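Local coordinates for protein putative oxygenase (Streptomyces viridochromogenes Tue57, PDB 4XAA) that probably acts as an iron- and 2-oxoglutarate-dependent dioxygenase of the phytanoyl-CoA dioxygenase family, carrying out oxidative chemistry in orthosomycin biosynthesis, at residues I12-F15 with R16-F20; E40-I43 with T44-T47; P82-D85 with L86-R89. One frame throughout, in Å; residues are numbered along the deposited sequence.

Contact 1: residues I12-F15 with R16-F20; sequences IERF and RRDGF
E13 holds two arginines with a single oxygen: OE2 lies 2.7 Å from NH2 of R16 and 3.0 Å from NH2 of R17, and both pairs are salt bridges. R16 runs alongside E13 in the same direction. Its NH2 meets OE2 nearly along the carboxylate C-O axis, with OE2 24° out of the R16 guanidinium plane, and its NE adds a weak bond to the same oxygen. R17 instead crosses E13 at a slant, its guanidinium turned 32° from the carboxylate. The E13 chain starts with CG opposite the backbone N, then folds at chi2, which brings OE2 to both arginine ends.

Backbone bonds follow the helical i to i+4 pattern, R16 N to I12 O and R17 N to E13 O. The shortest, D18 N to R14 O, is 2.7 Å. At the helix end, G19 N bonds weakly to F15 O at 2.9 Å and weakly again to R14 O at 3.4 Å. A water lies in the guanidinium plane of R14, accepting from NE at 2.8 Å and donating to F20 O at 2.9 Å.

The ring of buried F15 lies by the backbone of G19, CD1 3.9 Å from G19 O; beyond the segments it packs on V189 and R134. G19, with phi 94°, takes the left-handed conformation that ends helix 8-18. The arrangement is a helix C-terminus ended by a glycine of positive phi, turning the chain into edge strand 20-25 of the major sheet in the double-stranded beta-helix.

Contact 2: residues E40-I43 with T44-T47; sequences ERLI and TRFT
I43 O accepts from two backbone groups at once: T47 N gives a straight bond of 3.0 Å (N-H...O 171°) in the carbonyl plane, while F46 N, at the same distance, makes a weak one. One turn back, T44 N reaches E40 O at 2.8 Å, again nearly straight. T44 adds a side-chain bond: its OG1, set between the backbone N and carbonyl carbon (chi1 69°), turns back to R41 O in a weak bond of 3.4 Å. Its methyl CG2 presses on E40 O at 3.1 Å.

The two arginines run side by side in the same direction. NH2 of R45 comes to 3.9 Å from NE of R41, near the plane of the R41 guanidinium, whereas CG of R41 lies over one face of the R45 guanidinium; the two planes stand 77° apart. This proximity of like charges is probably eased by the salt bridge of R41 NH2 to E83, while R45 NH1 is hydrogen-bonded to the carbonyl of D79. R45 reaches out because its chain is extended from CG to NE, bringing NH1 within 4.0 Å of L42 CD2.

I43 CG2 also meets T47 CG2 at 3.6 Å, the two side chains crossing at a slant. Buried I43 packs further on L69, L111 and L113, and F46 on L69 and Y56, with R52 making a cation-pi contact to its ring. These are the final turns of an amphipathic helix, 29-47, laid with its apolar side against the major sheet of the double-stranded beta-helix fold.

Contact 3: residues P82-D85 with L86-R89; sequences PERD and LLHR
L86 folds back over the carbonyl of E83: its CB sits 3.2 Å from E83 O, and its N bonds to the same oxygen at 2.9 Å. That donor stands well above the carbonyl plane, 47° out of it, as in the next two bonds of the series. The apolar branches of L86 go on to meet R34 and L35 of helix 29-47.

R84 gives its carbonyl to L87 N, also at 2.9 Å, and its aliphatic part to the leucine side chain, CG meeting CD1 at 3.8 Å. With CG set opposite the backbone N (chi1 177°), the chain lies across L87 before bending at chi3.

D85 takes part through its backbone, O accepting from H88 N at 3.0 Å. CD2 of H88 stays 3.6 Å from D85 O, while one ring face is covered by CB of L87, 3.7 Å above its centre.

Three successive i to i+3 bonds across the junction, flanked by D85 N to P82 O and R89 N to L86 O, make a short 3-10 helix. Backbone carbonyls and aliphatic carbon supply its cohesion, while the carboxylate of E83, paired with R41 of helix 29-47, and the guanidinium of R84, bonded to Q78 O, tie it to its surroundings.

Contacts 1, 2 and 3 follow one another along the chain. Contact 1 closes helix 8-18 and leads into strand 20-25, one outermost strand of the seven-stranded sheet; contact 2 ends helix 29-47 and packs by the other, 56-59; contact 3 lies in the loop between strand 68-72 and helix 90-100. Contacts 1 and 2 lie on opposite sides of the chain's centre, their own centres about 34 Å apart. Contact 3 is about 27 Å from contact 1 and 17 Å from contact 2, centre to centre, and the R41-E83 salt bridge fastens its loop to helix 29-47. In contact 1 the F20 side chain lies about 11 Å from the nickel, whose ligands, H125, D127 and H196, belong to none of the contacts.

Contact 1: residues I12-F15 with R16-F20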
# COMPACT_ATOMS: atom_id res chain seq x y z
N ILE A 12 12.70 6.15 9.61
CA ILE A 12 12.00 7.43 9.58
C ILE A 12 12.82 8.43 8.77
O ILE A 12 12.27 9.23 8.02
CB ILE A 12 11.72 7.98 11.00
CG1 ILE A 12 10.61 7.17 11.66
CG2 ILE A 12 11.29 9.44 10.95
CD1 ILE A 12 10.42 7.48 13.14
N GLU A 13 14.13 8.36 8.91
CA GLU A 13 15.01 9.24 8.16
C GLU A 13 14.91 8.96 6.67
O GLU A 13 14.87 9.89 5.87
CB GLU A 13 16.46 9.09 8.63
CG GLU A 13 17.39 10.14 8.04
CD GLU A 13 17.02 11.55 8.47
OE1 GLU A 13 16.80 11.77 9.68
OE2 GLU A 13 16.94 12.45 7.60
N ARG A 14 14.83 7.69 6.30
CA ARG A 14 14.69 7.34 4.89
C ARG A 14 13.32 7.76 4.35
O ARG A 14 13.20 8.15 3.18
CB ARG A 14 14.89 5.84 4.66
CG ARG A 14 16.33 5.37 4.80
CD ARG A 14 16.56 3.98 4.20
NE ARG A 14 15.49 3.06 4.58
CZ ARG A 14 15.47 2.35 5.70
NH1 ARG A 14 16.49 2.44 6.56
NH2 ARG A 14 14.44 1.54 5.96
N PHE A 15 12.30 7.69 5.20
CA PHE A 15 10.98 8.17 4.82
C PHE A 15 11.06 9.65 4.49
O PHE A 15 10.54 10.11 3.49
CB PHE A 15 9.95 7.94 5.93
CG PHE A 15 8.63 8.61 5.69
CD1 PHE A 15 7.77 8.14 4.70
CD2 PHE A 15 8.23 9.70 6.45
CE1 PHE A 15 6.54 8.76 4.47
CE2 PHE A 15 6.98 10.32 6.23
CZ PHE A 15 6.14 9.85 5.24
N ARG A 16 11.75 10.39 5.34
CA ARG A 16 11.82 11.83 5.22
C ARG A 16 12.62 12.21 3.97
O ARG A 16 12.32 13.19 3.30
CB ARG A 16 12.45 12.43 6.48
CG ARG A 16 12.15 13.89 6.66
CD ARG A 16 13.01 14.50 7.76
NE ARG A 16 14.44 14.37 7.49
CZ ARG A 16 15.08 14.94 6.46
NH1 ARG A 16 14.41 15.67 5.57
NH2 ARG A 16 16.38 14.76 6.32
N ARG A 17 13.63 11.41 3.67
CA ARG A 17 14.56 11.72 2.61
C ARG A 17 14.13 11.17 1.26
O ARG A 17 14.08 11.90 0.29
CB ARG A 17 15.95 11.18 2.96
CG ARG A 17 17.00 11.45 1.91
CD ARG A 17 18.32 10.77 2.27
NE ARG A 17 18.56 10.82 3.71
CZ ARG A 17 18.96 11.91 4.38
NH1 ARG A 17 19.15 13.06 3.73
NH2 ARG A 17 19.15 11.86 5.69
N ASP A 18 13.84 9.87 1.20
CA ASP A 18 13.47 9.23 -0.06
C ASP A 18 11.96 9.19 -0.32
O ASP A 18 11.55 8.92 -1.44
CB ASP A 18 14.00 7.80 -0.11
CG ASP A 18 15.45 7.73 0.22
OD1 ASP A 18 16.13 8.75 -0.02
OD2 ASP A 18 15.91 6.68 0.73
N GLY A 19 11.14 9.40 0.72
CA GLY A 19 9.70 9.40 0.57
C GLY A 19 9.01 8.08 0.86
O GLY A 19 7.79 7.99 0.78
N PHE A 20 9.78 7.06 1.19
CA PHE A 20 9.23 5.74 1.49
C PHE A 20 10.17 4.96 2.41
O PHE A 20 11.38 5.18 2.36
CB PHE A 20 9.00 4.95 0.20
CG PHE A 20 10.28 4.64 -0.55
CD1 PHE A 20 10.85 5.58 -1.38
CD2 PHE A 20 10.91 3.42 -0.39
CE1 PHE A 20 12.03 5.31 -2.07
CE2 PHE A 20 12.09 3.13 -1.07
CZ PHE A 20 12.65 4.08 -1.91
O HOH W 1 13.89 3.71 2.35

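Contact 2: residues E40-I43 with T44-T47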
# COMPACT_ATOMS: atom_id res chain seq x y z
N GLU A 40 -8.47 -12.77 2.51
CA GLU A 40 -8.78 -13.86 1.61
C GLU A 40 -10.28 -14.10 1.56
O GLU A 40 -10.84 -14.30 0.48
CB GLU A 40 -8.06 -15.14 2.03
CG GLU A 40 -6.55 -15.06 1.91
CD GLU A 40 -5.87 -16.39 2.21
OE1 GLU A 40 -6.53 -17.43 2.01
OE2 GLU A 40 -4.69 -16.39 2.64
N ARG A 41 -10.94 -14.05 2.71
CA ARG A 41 -12.39 -14.21 2.72
C ARG A 41 -13.08 -13.15 1.86
O ARG A 41 -14.11 -13.40 1.24
CB ARG A 41 -12.93 -14.16 4.14
CG ARG A 41 -14.41 -14.47 4.22
CD ARG A 41 -14.81 -14.90 5.62
NE ARG A 41 -15.05 -13.76 6.49
CZ ARG A 41 -14.18 -13.30 7.38
NH1 ARG A 41 -13.00 -13.89 7.50
NH2 ARG A 41 -14.50 -12.25 8.14
N LEU A 42 -12.51 -11.95 1.82
CA LEU A 42 -13.05 -10.91 0.99
C LEU A 42 -12.85 -11.27 -0.47
O LEU A 42 -13.75 -11.07 -1.30
CB LEU A 42 -12.39 -9.57 1.30
CG LEU A 42 -12.85 -8.91 2.59
CD1 LEU A 42 -12.00 -7.68 2.84
CD2 LEU A 42 -14.32 -8.55 2.50
N ILE A 43 -11.67 -11.81 -0.76
CA ILE A 43 -11.27 -12.04 -2.14
C ILE A 43 -12.02 -13.22 -2.72
O ILE A 43 -12.48 -13.15 -3.86
CB ILE A 43 -9.76 -12.28 -2.26
CG1 ILE A 43 -8.99 -10.99 -1.95
CG2 ILE A 43 -9.39 -12.71 -3.65
CD1 ILE A 43 -7.54 -11.25 -1.56
N THR A 44 -12.17 -14.29 -1.96
CA THR A 44 -12.83 -15.48 -2.47
C THR A 44 -14.30 -15.23 -2.84
O THR A 44 -14.86 -15.98 -3.63
CB THR A 44 -12.79 -16.65 -1.48
OG1 THR A 44 -13.63 -16.35 -0.37
CG2 THR A 44 -11.39 -16.92 -1.00
N ARG A 45 -14.92 -14.21 -2.27
CA ARG A 45 -16.31 -13.89 -2.63
C ARG A 45 -16.37 -13.42 -4.07
O ARG A 45 -17.28 -13.76 -4.82
CB ARG A 45 -16.90 -12.83 -1.71
CG ARG A 45 -17.19 -13.35 -0.32
CD ARG A 45 -17.44 -12.22 0.65
NE ARG A 45 -17.68 -12.72 2.00
CZ ARG A 45 -17.78 -11.95 3.08
NH1 ARG A 45 -17.66 -10.63 2.98
NH2 ARG A 45 -18.01 -12.50 4.26
N PHE A 46 -15.39 -12.62 -4.45
CA PHE A 46 -15.29 -12.19 -5.82
C PHE A 46 -14.92 -13.35 -6.72
O PHE A 46 -15.61 -13.65 -7.70
CB PHE A 46 -14.25 -11.08 -5.95
CG PHE A 46 -14.12 -10.55 -7.34
CD1 PHE A 46 -13.29 -11.16 -8.26
CD2 PHE A 46 -14.85 -9.44 -7.74
CE1 PHE A 46 -13.19 -10.68 -9.55
CE2 PHE A 46 -14.75 -8.96 -9.02
CZ PHE A 46 -13.91 -9.59 -9.93
N THR A 47 -13.81 -13.99 -6.38
CA THR A 47 -13.17 -14.96 -7.27
C THR A 47 -13.95 -16.26 -7.38
O THR A 47 -14.05 -16.83 -8.45
CB THR A 47 -11.77 -15.30 -6.79
OG1 THR A 47 -11.86 -16.00 -5.55
CG2 THR A 47 -10.94 -14.04 -6.62

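Contact 3: residues P82-D85 with L86-R89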
# COMPACT_ATOMS: atom_id res chain seq x y z
N PRO A 82 -14.92 -10.23 12.55
CA PRO A 82 -14.19 -9.32 13.45
C PRO A 82 -12.76 -8.98 13.03
O PRO A 82 -12.16 -8.12 13.68
CB PRO A 82 -14.19 -10.10 14.76
CG PRO A 82 -14.09 -11.52 14.31
CD PRO A 82 -14.92 -11.61 13.05
N GLU A 83 -12.21 -9.62 12.00
CA GLU A 83 -10.85 -9.32 11.55
C GLU A 83 -10.66 -7.86 11.15
O GLU A 83 -9.60 -7.29 11.38
CB GLU A 83 -10.46 -10.21 10.38
CG GLU A 83 -10.31 -11.67 10.75
CD GLU A 83 -11.57 -12.45 10.53
OE1 GLU A 83 -12.66 -11.84 10.55
OE2 GLU A 83 -11.47 -13.67 10.30
N ARG A 84 -11.70 -7.28 10.57
CA ARG A 84 -11.70 -5.87 10.16
C ARG A 84 -11.29 -4.93 11.30
O ARG A 84 -10.68 -3.88 11.07
CB ARG A 84 -13.09 -5.49 9.64
CG ARG A 84 -13.25 -4.02 9.25
CD ARG A 84 -14.71 -3.71 8.87
NE ARG A 84 -15.56 -3.55 10.05
CZ ARG A 84 -16.89 -3.47 10.02
NH1 ARG A 84 -17.55 -3.55 8.86
NH2 ARG A 84 -17.56 -3.31 11.15
N ASP A 85 -11.65 -5.29 12.52
CA ASP A 85 -11.31 -4.48 13.68
C ASP A 85 -9.82 -4.26 13.80
O ASP A 85 -9.38 -3.25 14.35
CB ASP A 85 -11.86 -5.13 14.95
CG ASP A 85 -13.35 -5.38 14.88
OD1 ASP A 85 -14.08 -4.51 14.34
OD2 ASP A 85 -13.79 -6.45 15.34
N LEU A 86 -9.04 -5.20 13.27
CA LEU A 86 -7.59 -5.10 13.34
C LEU A 86 -7.05 -3.92 12.54
O LEU A 86 -5.94 -3.46 12.79
CB LEU A 86 -6.93 -6.39 12.87
CG LEU A 86 -7.03 -7.53 13.87
CD1 LEU A 86 -6.60 -8.83 13.23
CD2 LEU A 86 -6.19 -7.19 15.08
N LEU A 87 -7.85 -3.42 11.59
CA LEU A 87 -7.48 -2.21 10.86
C LEU A 87 -7.21 -1.05 11.80
O LEU A 87 -6.50 -0.10 11.45
CB LEU A 87 -8.58 -1.78 9.89
CG LEU A 87 -8.99 -2.72 8.78
CD1 LEU A 87 -10.20 -2.10 8.10
CD2 LEU A 87 -7.84 -2.94 7.80
N HIS A 88 -7.79 -1.14 12.99
CA HIS A 88 -7.84 -0.00 13.90
C HIS A 88 -6.99 -0.19 15.14
O HIS A 88 -7.16 0.53 16.12
CB HIS A 88 -9.29 0.26 14.26
CG HIS A 88 -10.19 0.23 13.07
ND1 HIS A 88 -10.11 1.16 12.05
CD2 HIS A 88 -11.16 -0.64 12.70
CE1 HIS A 88 -11.00 0.87 11.12
NE2 HIS A 88 -11.65 -0.22 11.49
N ARG A 89 -6.08 -1.16 15.08
CA ARG A 89 -5.06 -1.31 16.11
C ARG A 89 -4.35 0.03 16.23
O ARG A 89 -4.10 0.70 15.24
CB ARG A 89 -4.05 -2.42 15.79
CG ARG A 89 -4.63 -3.83 15.78
CD ARG A 89 -5.07 -4.28 17.16
NE ARG A 89 -3.96 -4.31 18.11
CZ ARG A 89 -4.09 -4.04 19.41
NH1 ARG A 89 -5.28 -3.73 19.90
NH2 ARG A 89 -3.03 -4.09 20.21